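Local coordinates for protein mRNA export factor (Human herpesvirus 1, PDB 4YXP) that regulates viral gene expression, inhibits cellular splicing and mediates nuclear export of viral intronless mRNAs, acting as a homodimer whose folded C-terminal part holds a zinc site, at residues D6-D9 / A10-L14; N111-E114 / A115-S118; C163-A167 / R168-G172; K186-A189 / S190-V194; A208-D211 / Y212-G216. One frame throughout, in Å; residues are numbered along the deposited sequence.

All five contacts are local. Interactions 1, 2 and 4 are helix N-termini, opening helices 10-17, 112-132 and 188-204. Interaction 3 is the C-terminal end of helix 146-167, and interaction 5 is a 3-10 turn in the loop between helices 188-204 and 230-241. Interaction 4 is the buried one; the others are partly buried. Interaction 1 lies on the N-terminal arm, about 36 Å from the chain centre, and docks on the second subunit. Interactions 3 and 4 touch through Tyr164 and Asp187. Carboxylates cap helices in interactions 1 and 4, an amide in interaction 2. In interaction 5 a carboxylate takes one backbone N-H. Interaction 3 joins backbone bonds to a CH-pi contact, beside a zinc-binding cysteine.

Interaction 1: residues D6-D9 / A10-L14; sequences DTID and ATTRL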
# COMPACT_ATOMS: atom_id res chain seq x y z
N ASP B 6 -31.23 -2.91 -3.89
CA ASP B 6 -29.87 -3.26 -3.49
C ASP B 6 -29.76 -3.42 -1.98
O ASP B 6 -30.06 -2.49 -1.23
CB ASP B 6 -28.89 -2.19 -3.98
CG ASP B 6 -27.44 -2.65 -3.93
OD1 ASP B 6 -27.18 -3.84 -4.26
OD2 ASP B 6 -26.56 -1.84 -3.57
N THR B 7 -29.33 -4.59 -1.53
CA THR B 7 -29.23 -4.88 -0.10
C THR B 7 -28.25 -6.01 0.16
O THR B 7 -27.91 -6.77 -0.74
CB THR B 7 -30.61 -5.25 0.48
OG1 THR B 7 -30.53 -5.30 1.91
CG2 THR B 7 -31.08 -6.61 -0.05
N ILE B 8 -27.78 -6.12 1.41
CA ILE B 8 -26.99 -7.27 1.82
C ILE B 8 -27.96 -8.40 2.13
O ILE B 8 -28.82 -8.28 3.01
CB ILE B 8 -26.10 -6.95 3.04
CG1 ILE B 8 -25.18 -5.77 2.74
CG2 ILE B 8 -25.28 -8.18 3.42
CD1 ILE B 8 -24.45 -5.23 3.96
N ASP B 9 -27.84 -9.51 1.40
CA ASP B 9 -28.78 -10.61 1.53
C ASP B 9 -28.71 -11.24 2.92
O ASP B 9 -27.69 -11.17 3.60
CB ASP B 9 -28.52 -11.67 0.46
CG ASP B 9 -27.28 -12.49 0.74
OD1 ASP B 9 -27.37 -13.46 1.53
OD2 ASP B 9 -26.22 -12.17 0.18
N ALA B 10 -29.82 -11.85 3.33
CA ALA B 10 -29.97 -12.40 4.67
C ALA B 10 -28.96 -13.51 4.97
O ALA B 10 -28.45 -13.59 6.09
CB ALA B 10 -31.38 -12.91 4.86
N THR B 11 -28.69 -14.36 3.99
CA THR B 11 -27.75 -15.46 4.19
C THR B 11 -26.38 -14.92 4.56
O THR B 11 -25.72 -15.43 5.46
CB THR B 11 -27.62 -16.34 2.93
OG1 THR B 11 -28.89 -16.94 2.63
CG2 THR B 11 -26.58 -17.45 3.13
N THR B 12 -25.96 -13.86 3.87
CA THR B 12 -24.65 -13.27 4.11
C THR B 12 -24.60 -12.61 5.49
O THR B 12 -23.56 -12.64 6.15
CB THR B 12 -24.30 -12.25 3.02
OG1 THR B 12 -24.34 -12.89 1.74
CG2 THR B 12 -22.91 -11.67 3.24
N ARG B 13 -25.71 -12.04 5.93
CA ARG B 13 -25.76 -11.42 7.25
C ARG B 13 -25.53 -12.47 8.34
O ARG B 13 -24.93 -12.17 9.37
CB ARG B 13 -27.10 -10.71 7.47
CG ARG B 13 -27.32 -9.54 6.52
CD ARG B 13 -28.60 -8.78 6.83
NE ARG B 13 -28.83 -7.74 5.83
CZ ARG B 13 -29.59 -6.66 6.02
NH1 ARG B 13 -30.20 -6.46 7.18
NH2 ARG B 13 -29.74 -5.78 5.04
N LEU B 14 -26.00 -13.69 8.11
CA LEU B 14 -25.75 -14.80 9.02
C LEU B 14 -24.26 -15.11 9.08
O LEU B 14 -23.70 -15.30 10.16
CB LEU B 14 -26.51 -16.05 8.58
CG LEU B 14 -27.98 -16.19 8.98
CD1 LEU B 14 -28.61 -17.34 8.21
CD2 LEU B 14 -28.11 -16.42 10.48
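Asp9 and Thr12 meet through two bonds at the start of helix 10-17. The backbone N of Thr12 donates to Asp9 OD1 at 2.8 Å, coming from above the carboxylate plane. Thr12 OG1 is hydrogen-bonded to Asp9 OD2 at 2.5 Å, on the syn side and somewhat out of the plane. The two carboxylate oxygens thus serve different groups of one residue, and this should restrict the rotation of the carboxylate. With CG between its own backbone N and carbonyl carbon (chi1 74°), the Asp9 carboxylate lies by the N-H and hydroxyl of Thr12.

Arg13 reaches back along the other side of this turn. Its N donates to Asp9 O at 3.2 Å, the first regular helical bond. Its extended chain carries NE to Ile8 O at 2.9 Å. This bond is bent, with an N-H...O angle of 141°, and the donor stands above the carbonyl plane. NH2 adds a weak bond to the same oxygen. The aliphatic part of Arg13 also packs on Ile8, with CG 4.0 Å from Ile8 CG2, the two side chains crossing at about a right angle.

The second subunit packs against this arm. Lys186 of the second subunit forms a salt bridge with Asp9, which would probably stabilise the negative charge of the cap. Thr12 OG1 also bonds to Ile185 O of that subunit, Ile8 packs on its Phe225, and Asp6 bonds to the backbone of its Leu182 and Ala183. The arrangement is a helix N-cap, here set at the subunit interface of an intertwined dimer.

Interaction 2: residues N111-E114 / A115-S118; sequences NFIE and ALAS
Asn111 and Ala115 make the first of four backbone hydrogen bonds that join 111-114 to 115-118 in regular alpha-helical spacing. Ala115 N meets Asn111 O at 2.8 Å, nearly along the C=O axis. Leu116 N to Phe112 O, Ala117 N to Ile113 O and Ser118 N to Glu114 O follow, each with the donor tilted from the carbonyl plane.

Asn111 is the N-cap of helix 112-132. Its OD1 accepts from Glu114 N at 2.8 Å. In return Asn111 N donates to Glu114 OE1 at 3.0 Å, on the anti side of the carboxylate. This reciprocal pair is a capping box, and both of its bonds are fairly straight.

Further round the turn the contact is apolar. Leu116 CD1 sits over one face of the Phe112 ring, 4.1 Å from its centroid, in a CH-pi contact. Its nearest ring atom is Phe112 CE2, at 3.6 Å. Phe112 has CG anti to its backbone N (chi1 -180°), and this sends the ring alongside the helix to meet Leu116. Ile113 CD1 touches Leu116 CD1 at 4.3 Å. Helix 230-241 packs on Phe112 and Leu116, while helix 146-167 covers Phe112 and Ala115. Ser118 OG bonds to Glu110 and to Lys267 of the second subunit.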
# COMPACT_ATOMS: atom_id res chain seq x y z
N ASN B 111 8.23 0.22 3.49
CA ASN B 111 8.01 1.64 3.77
C ASN B 111 8.42 2.46 2.55
O ASN B 111 8.90 1.90 1.57
CB ASN B 111 8.75 2.09 5.04
CG ASN B 111 10.27 2.09 4.89
OD1 ASN B 111 10.81 2.24 3.80
ND2 ASN B 111 10.96 1.94 6.02
N PHE B 112 8.22 3.78 2.60
CA PHE B 112 8.34 4.58 1.39
C PHE B 112 9.75 4.55 0.79
O PHE B 112 9.91 4.39 -0.42
CB PHE B 112 7.94 6.03 1.66
CG PHE B 112 8.03 6.92 0.44
CD1 PHE B 112 7.29 6.63 -0.69
CD2 PHE B 112 8.87 8.02 0.43
CE1 PHE B 112 7.37 7.44 -1.81
CE2 PHE B 112 8.96 8.83 -0.69
CZ PHE B 112 8.21 8.54 -1.81
N ILE B 113 10.78 4.71 1.62
CA ILE B 113 12.15 4.71 1.13
C ILE B 113 12.49 3.33 0.57
O ILE B 113 13.16 3.22 -0.46
CB ILE B 113 13.15 5.12 2.24
CG1 ILE B 113 12.86 6.54 2.73
CG2 ILE B 113 14.59 5.01 1.74
CD1 ILE B 113 12.99 7.62 1.66
N GLU B 114 12.04 2.28 1.24
CA GLU B 114 12.27 0.92 0.76
C GLU B 114 11.60 0.71 -0.59
O GLU B 114 12.17 0.07 -1.48
CB GLU B 114 11.77 -0.10 1.78
CG GLU B 114 12.63 -0.19 3.03
CD GLU B 114 12.00 -1.04 4.13
OE1 GLU B 114 10.77 -1.27 4.10
OE2 GLU B 114 12.74 -1.48 5.02
N ALA B 115 10.39 1.24 -0.75
CA ALA B 115 9.67 1.13 -2.01
C ALA B 115 10.43 1.80 -3.15
O ALA B 115 10.52 1.26 -4.26
CB ALA B 115 8.27 1.73 -1.87
N LEU B 116 10.97 2.99 -2.88
CA LEU B 116 11.76 3.70 -3.88
C LEU B 116 12.94 2.85 -4.31
O LEU B 116 13.25 2.75 -5.50
CB LEU B 116 12.24 5.05 -3.34
CG LEU B 116 11.17 6.10 -3.04
CD1 LEU B 116 11.80 7.34 -2.43
CD2 LEU B 116 10.39 6.46 -4.30
N ALA B 117 13.60 2.24 -3.34
CA ALA B 117 14.76 1.39 -3.61
C ALA B 117 14.37 0.19 -4.47
O ALA B 117 15.14 -0.24 -5.33
CB ALA B 117 15.38 0.92 -2.29
N SER B 118 13.18 -0.36 -4.23
CA SER B 118 12.73 -1.52 -4.99
C SER B 118 12.39 -1.13 -6.43
O SER B 118 12.55 -1.93 -7.35
CB SER B 118 11.52 -2.17 -4.31
OG SER B 118 11.93 -2.83 -3.12

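Interaction 3: residues C163-A167 / R168-G172; sequences CYLKA and RGLCG. With ZN (zinc ion), chain D.
Leu165 O accepts a nearly straight bond from Leu170 N at 3.0 Å, five residues on, while Gly169 between them takes a positive phi of 68°. Gly169 N gives a weak bond to Lys166 O. This is a Schellman motif, and it ends helix 146-167 before the chain turns toward helix 173-179.

Arg168 folds back over Tyr164. Its CG lies over one face of the ring, 4.1 Å from the centroid, in a CH-pi contact. The chain bends at chi2 (-50°), and NE comes within 3.7 Å of Tyr164 CE1. The guanidinium lies beyond the rim of the ring, its edge toward Tyr164 CE1 and its plane 82° from the ring plane. Glu245 forms a salt bridge with the Arg168 end, and Tyr164 OH bonds to Asp187.

Leu165 packs against the chain that follows the helix. Its CD2 is 4.1 Å from Leu170 CD1, and its CD1 is 3.4 Å from Cys171 O. That carbonyl oxygen is buried without a polar partner in the model. Next to Tyr164 in the helix, Cys163 SG binds the zinc ion at 2.3 Å. His242, Cys246 and Cys251 complete this CHC2-type zinc finger site.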
# COMPACT_ATOMS: atom_id res chain seq x y z
N CYS B 163 -2.41 16.73 -6.53
CA CYS B 163 -2.06 18.14 -6.64
C CYS B 163 -0.87 18.37 -7.57
O CYS B 163 -0.89 19.27 -8.40
CB CYS B 163 -1.77 18.72 -5.25
SG CYS B 163 -1.50 20.51 -5.25
N TYR B 164 0.17 17.56 -7.42
CA TYR B 164 1.42 17.76 -8.17
C TYR B 164 1.23 17.61 -9.68
O TYR B 164 1.71 18.43 -10.45
CB TYR B 164 2.49 16.78 -7.68
CG TYR B 164 3.74 16.76 -8.54
CD1 TYR B 164 4.78 17.65 -8.32
CD2 TYR B 164 3.88 15.83 -9.56
CE1 TYR B 164 5.92 17.63 -9.10
CE2 TYR B 164 5.02 15.80 -10.35
CZ TYR B 164 6.04 16.70 -10.11
OH TYR B 164 7.17 16.66 -10.89
N LEU B 165 0.54 16.55 -10.10
CA LEU B 165 0.35 16.30 -11.52
C LEU B 165 -0.49 17.39 -12.16
O LEU B 165 -0.25 17.78 -13.30
CB LEU B 165 -0.29 14.92 -11.74
CG LEU B 165 0.61 13.73 -11.40
CD1 LEU B 165 -0.17 12.43 -11.46
CD2 LEU B 165 1.81 13.66 -12.34
N LYS B 166 -1.47 17.89 -11.42
CA LYS B 166 -2.31 18.97 -11.92
C LYS B 166 -1.50 20.25 -12.15
O LYS B 166 -1.76 20.99 -13.11
CB LYS B 166 -3.45 19.25 -10.94
CG LYS B 166 -4.84 19.01 -11.53
CD LYS B 166 -5.94 19.62 -10.66
CE LYS B 166 -5.90 21.15 -10.69
NZ LYS B 166 -7.03 21.76 -9.95
N ALA B 167 -0.54 20.51 -11.28
CA ALA B 167 0.31 21.70 -11.40
C ALA B 167 1.21 21.61 -12.63
O ALA B 167 1.55 22.63 -13.23
CB ALA B 167 1.14 21.88 -10.15
N ARG B 168 1.60 20.39 -12.99
CA ARG B 168 2.49 20.18 -14.12
C ARG B 168 1.72 20.03 -15.43
O ARG B 168 2.32 19.85 -16.49
CB ARG B 168 3.36 18.94 -13.88
CG ARG B 168 4.23 19.03 -12.63
CD ARG B 168 5.00 20.33 -12.59
NE ARG B 168 6.05 20.34 -11.58
CZ ARG B 168 6.92 21.33 -11.41
NH1 ARG B 168 6.87 22.40 -12.19
NH2 ARG B 168 7.85 21.25 -10.46
N GLY B 169 0.40 20.10 -15.36
CA GLY B 169 -0.44 19.99 -16.54
C GLY B 169 -0.40 18.60 -17.14
O GLY B 169 -0.52 18.43 -18.35
N LEU B 170 -0.24 17.59 -16.28
CA LEU B 170 -0.17 16.21 -16.72
C LEU B 170 -1.44 15.44 -16.41
O LEU B 170 -2.32 15.93 -15.69
CB LEU B 170 1.03 15.51 -16.08
CG LEU B 170 2.40 16.10 -16.40
CD1 LEU B 170 3.49 15.28 -15.74
CD2 LEU B 170 2.62 16.19 -17.91
N CYS B 171 -1.52 14.23 -16.95
CA CYS B 171 -2.64 13.34 -16.68
C CYS B 171 -2.64 12.96 -15.21
O CYS B 171 -1.60 13.02 -14.54
CB CYS B 171 -2.54 12.09 -17.55
SG CYS B 171 -2.38 12.43 -19.31
N GLY B 172 -3.80 12.58 -14.69
CA GLY B 172 -3.91 12.09 -13.34
C GLY B 172 -3.24 10.73 -13.20
O GLY B 172 -2.99 10.05 -14.19
ZN ZN D . 0.34 20.89 -3.97

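Interaction 4: residues K186-A189 / S190-V194; sequences KDIA and SFVFV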
# COMPACT_ATOMS: atom_id res chain seq x y z
N LYS B 186 6.52 13.09 -18.91
CA LYS B 186 7.08 14.44 -19.01
C LYS B 186 7.86 14.83 -17.76
O LYS B 186 8.37 15.94 -17.67
CB LYS B 186 5.96 15.45 -19.25
CG LYS B 186 5.17 15.24 -20.53
CD LYS B 186 6.04 15.39 -21.78
CE LYS B 186 5.23 15.13 -23.04
NZ LYS B 186 6.08 14.94 -24.25
N ASP B 187 7.96 13.91 -16.81
CA ASP B 187 8.68 14.17 -15.57
C ASP B 187 8.97 12.86 -14.86
O ASP B 187 8.62 11.79 -15.35
CB ASP B 187 7.88 15.11 -14.65
CG ASP B 187 6.86 14.36 -13.82
OD1 ASP B 187 6.03 13.62 -14.39
OD2 ASP B 187 6.89 14.50 -12.58
N ILE B 188 9.60 12.93 -13.69
CA ILE B 188 10.00 11.72 -12.97
C ILE B 188 8.79 10.94 -12.47
O ILE B 188 8.78 9.71 -12.50
CB ILE B 188 10.97 12.06 -11.81
CG1 ILE B 188 11.44 10.78 -11.11
CG2 ILE B 188 10.30 13.00 -10.80
CD1 ILE B 188 12.24 9.85 -12.00
N ALA B 189 7.76 11.64 -11.99
CA ALA B 189 6.59 10.97 -11.46
C ALA B 189 5.89 10.17 -12.55
O ALA B 189 5.60 8.99 -12.37
CB ALA B 189 5.63 11.96 -10.83
N SER B 190 5.63 10.81 -13.69
CA SER B 190 4.96 10.12 -14.79
C SER B 190 5.86 9.03 -15.37
O SER B 190 5.37 8.00 -15.82
CB SER B 190 4.55 11.12 -15.88
OG SER B 190 5.62 11.92 -16.31
N PHE B 191 7.17 9.25 -15.35
CA PHE B 191 8.11 8.21 -15.80
C PHE B 191 7.96 6.95 -14.96
O PHE B 191 7.75 5.85 -15.49
CB PHE B 191 9.56 8.70 -15.74
CG PHE B 191 10.56 7.60 -15.99
CD1 PHE B 191 10.85 7.19 -17.28
CD2 PHE B 191 11.20 6.97 -14.93
CE1 PHE B 191 11.77 6.18 -17.51
CE2 PHE B 191 12.11 5.95 -15.16
CZ PHE B 191 12.40 5.55 -16.45
N VAL B 192 8.08 7.10 -13.65
CA VAL B 192 8.04 5.96 -12.75
C VAL B 192 6.73 5.19 -12.89
O VAL B 192 6.73 3.97 -13.00
CB VAL B 192 8.26 6.42 -11.29
CG1 VAL B 192 7.98 5.28 -10.31
CG2 VAL B 192 9.68 6.93 -11.10
N PHE B 193 5.61 5.89 -12.91
CA PHE B 193 4.34 5.18 -12.88
C PHE B 193 3.94 4.62 -14.25
O PHE B 193 3.40 3.52 -14.32
CB PHE B 193 3.26 6.10 -12.31
CG PHE B 193 3.30 6.19 -10.82
CD1 PHE B 193 2.72 5.20 -10.04
CD2 PHE B 193 3.99 7.21 -10.18
CE1 PHE B 193 2.78 5.25 -8.66
CE2 PHE B 193 4.06 7.27 -8.80
CZ PHE B 193 3.45 6.29 -8.04
N VAL B 194 4.26 5.33 -15.33
CA VAL B 194 3.94 4.84 -16.66
C VAL B 194 4.80 3.60 -16.98
O VAL B 194 4.30 2.60 -17.50
CB VAL B 194 4.14 5.94 -17.72
CG1 VAL B 194 4.03 5.35 -19.14
CG2 VAL B 194 3.10 7.03 -17.54
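Ser190 faces Asp187 at the first turn of helix 188-204. Its backbone N donates to Asp187 OD1 at 2.9 Å, from above the carboxylate plane. Its hydroxyl OG donates to the same oxygen at 2.6 Å, on the anti side. OG also accepts from Lys186 N, 3.0 Å away. Ser190 holds OG between its backbone N and carbonyl carbon (chi1 53°), where it can bridge Asp187 OD1 and the chain before the helix. Asp187 is the N-cap, and its other oxygen, OD2, takes a weak bond from Ala189 N.

Phe191 N then bonds to Asp187 O at 2.9 Å, the first helical bond of the turn. Its ring carbon CD2 touches Ile188 CD1 at 4.2 Å. Val192 N donates to Ile188 O, and Val192 CG2 lies 4.0 Å from Ile188 CD1. These two side chains run side by side and point the same way, toward helix 230-241. Phe193 N bonds to Ala189 O, and the ring turns its edge to that same oxygen, with CD2 at 3.2 Å. Helices 146-167 and 173-179 pack round the Phe193 ring.

The buried Asp187 carboxylate thus has Ser190 N and OG on OD1, and Ala189 N, weakly, on OD2, which also has Tyr164 as an outside partner. These donors and the helix N-terminus would be expected to stabilise its negative charge.

Interaction 5: residues A208-D211 / Y212-G216; sequences AEID and YATLG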
# COMPACT_ATOMS: atom_id res chain seq x y z
N ALA B 208 5.73 -14.40 -23.46
CA ALA B 208 6.95 -15.20 -23.41
C ALA B 208 8.09 -14.36 -22.86
O ALA B 208 8.66 -14.66 -21.82
CB ALA B 208 7.29 -15.74 -24.79
N GLU B 209 8.43 -13.29 -23.59
CA GLU B 209 9.37 -12.31 -23.09
C GLU B 209 8.84 -10.91 -23.39
O GLU B 209 8.04 -10.71 -24.29
CB GLU B 209 10.76 -12.51 -23.71
CG GLU B 209 10.83 -12.42 -25.22
CD GLU B 209 12.23 -12.69 -25.75
OE1 GLU B 209 12.57 -13.87 -25.95
OE2 GLU B 209 12.99 -11.71 -25.94
N ILE B 210 9.31 -9.94 -22.60
CA ILE B 210 8.79 -8.59 -22.66
C ILE B 210 9.64 -7.73 -23.59
O ILE B 210 10.84 -7.56 -23.37
CB ILE B 210 8.72 -7.98 -21.24
CG1 ILE B 210 7.77 -8.80 -20.36
CG2 ILE B 210 8.27 -6.53 -21.29
CD1 ILE B 210 8.00 -8.61 -18.88
N ASP B 211 9.00 -7.19 -24.62
CA ASP B 211 9.65 -6.29 -25.57
C ASP B 211 10.36 -5.14 -24.85
O ASP B 211 9.80 -4.54 -23.94
CB ASP B 211 8.61 -5.72 -26.54
CG ASP B 211 9.22 -5.16 -27.80
OD1 ASP B 211 10.36 -4.65 -27.74
OD2 ASP B 211 8.57 -5.24 -28.86
N TYR B 212 11.59 -4.84 -25.28
CA TYR B 212 12.34 -3.73 -24.69
C TYR B 212 11.58 -2.41 -24.86
O TYR B 212 11.77 -1.47 -24.08
CB TYR B 212 13.72 -3.59 -25.34
CG TYR B 212 14.74 -4.65 -24.95
CD1 TYR B 212 14.43 -5.69 -24.08
CD2 TYR B 212 16.04 -4.59 -25.45
CE1 TYR B 212 15.38 -6.64 -23.73
CE2 TYR B 212 16.99 -5.54 -25.11
CZ TYR B 212 16.66 -6.56 -24.25
OH TYR B 212 17.62 -7.49 -23.92
N ALA B 213 10.72 -2.33 -25.87
CA ALA B 213 9.93 -1.13 -26.13
C ALA B 213 9.01 -0.82 -24.95
O ALA B 213 8.60 0.33 -24.75
CB ALA B 213 9.12 -1.29 -27.41
N THR B 214 8.68 -1.85 -24.17
CA THR B 214 7.89 -1.69 -22.97
C THR B 214 8.53 -0.66 -22.03
O THR B 214 7.84 0.11 -21.37
CB THR B 214 7.72 -3.03 -22.22
OG1 THR B 214 7.16 -4.01 -23.11
CG2 THR B 214 6.81 -2.87 -21.00
N LEU B 215 9.86 -0.67 -21.98
CA LEU B 215 10.61 0.25 -21.13
C LEU B 215 11.06 1.50 -21.88
O LEU B 215 11.89 2.27 -21.38
CB LEU B 215 11.84 -0.45 -20.54
CG LEU B 215 11.66 -1.55 -19.48
CD1 LEU B 215 10.73 -1.10 -18.36
CD2 LEU B 215 11.17 -2.85 -20.10
N GLY B 216 10.53 1.71 -23.08
CA GLY B 216 10.86 2.88 -23.86
C GLY B 216 12.18 2.78 -24.60
O GLY B 216 12.76 3.79 -24.99
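The Tyr212 ring, at the start of a short 3-10 turn of residues 212-214, lies obliquely to Ile210 O and the carbonyl carbon of Asp211. Its CD1 is 4.1 Å from Ile210 O. The other flat group, the Asp211 carboxylate, is approached from above its plane: Ala213 N donates to Asp211 OD1 at 3.0 Å. The N-H...O angle is 178°, so the bond is straight at the hydrogen although it meets the oxygen 49° out of the carboxylate plane.

The turn lies in the long loop between helices 188-204 and 230-241, with Asp211 just ahead of it. A chi1 of -161° sets the Asp211 carboxylate trans to its own N, and OD1 reaches the N-H of Ala213. Leu215 N to Tyr212 O and Gly216 N to Ala213 O, both 2.9 Å, continue the three-residue spacing.

Outside the turn, Tyr212 OH bonds to Leu134 O. Arg198 of helix 188-204 donates to the carbonyl oxygens of Ala213 and Thr214, which ties the turn to that helix.

Ile210 and Thr214 cross at about a right angle, with Ile210 CG2 3.3 Å from Thr214 OG1. Asp211 O takes two bonds from Thr214: one from the backbone N, above the carbonyl plane, and one from the hydroxyl OG1 at 2.8 Å, nearer that plane.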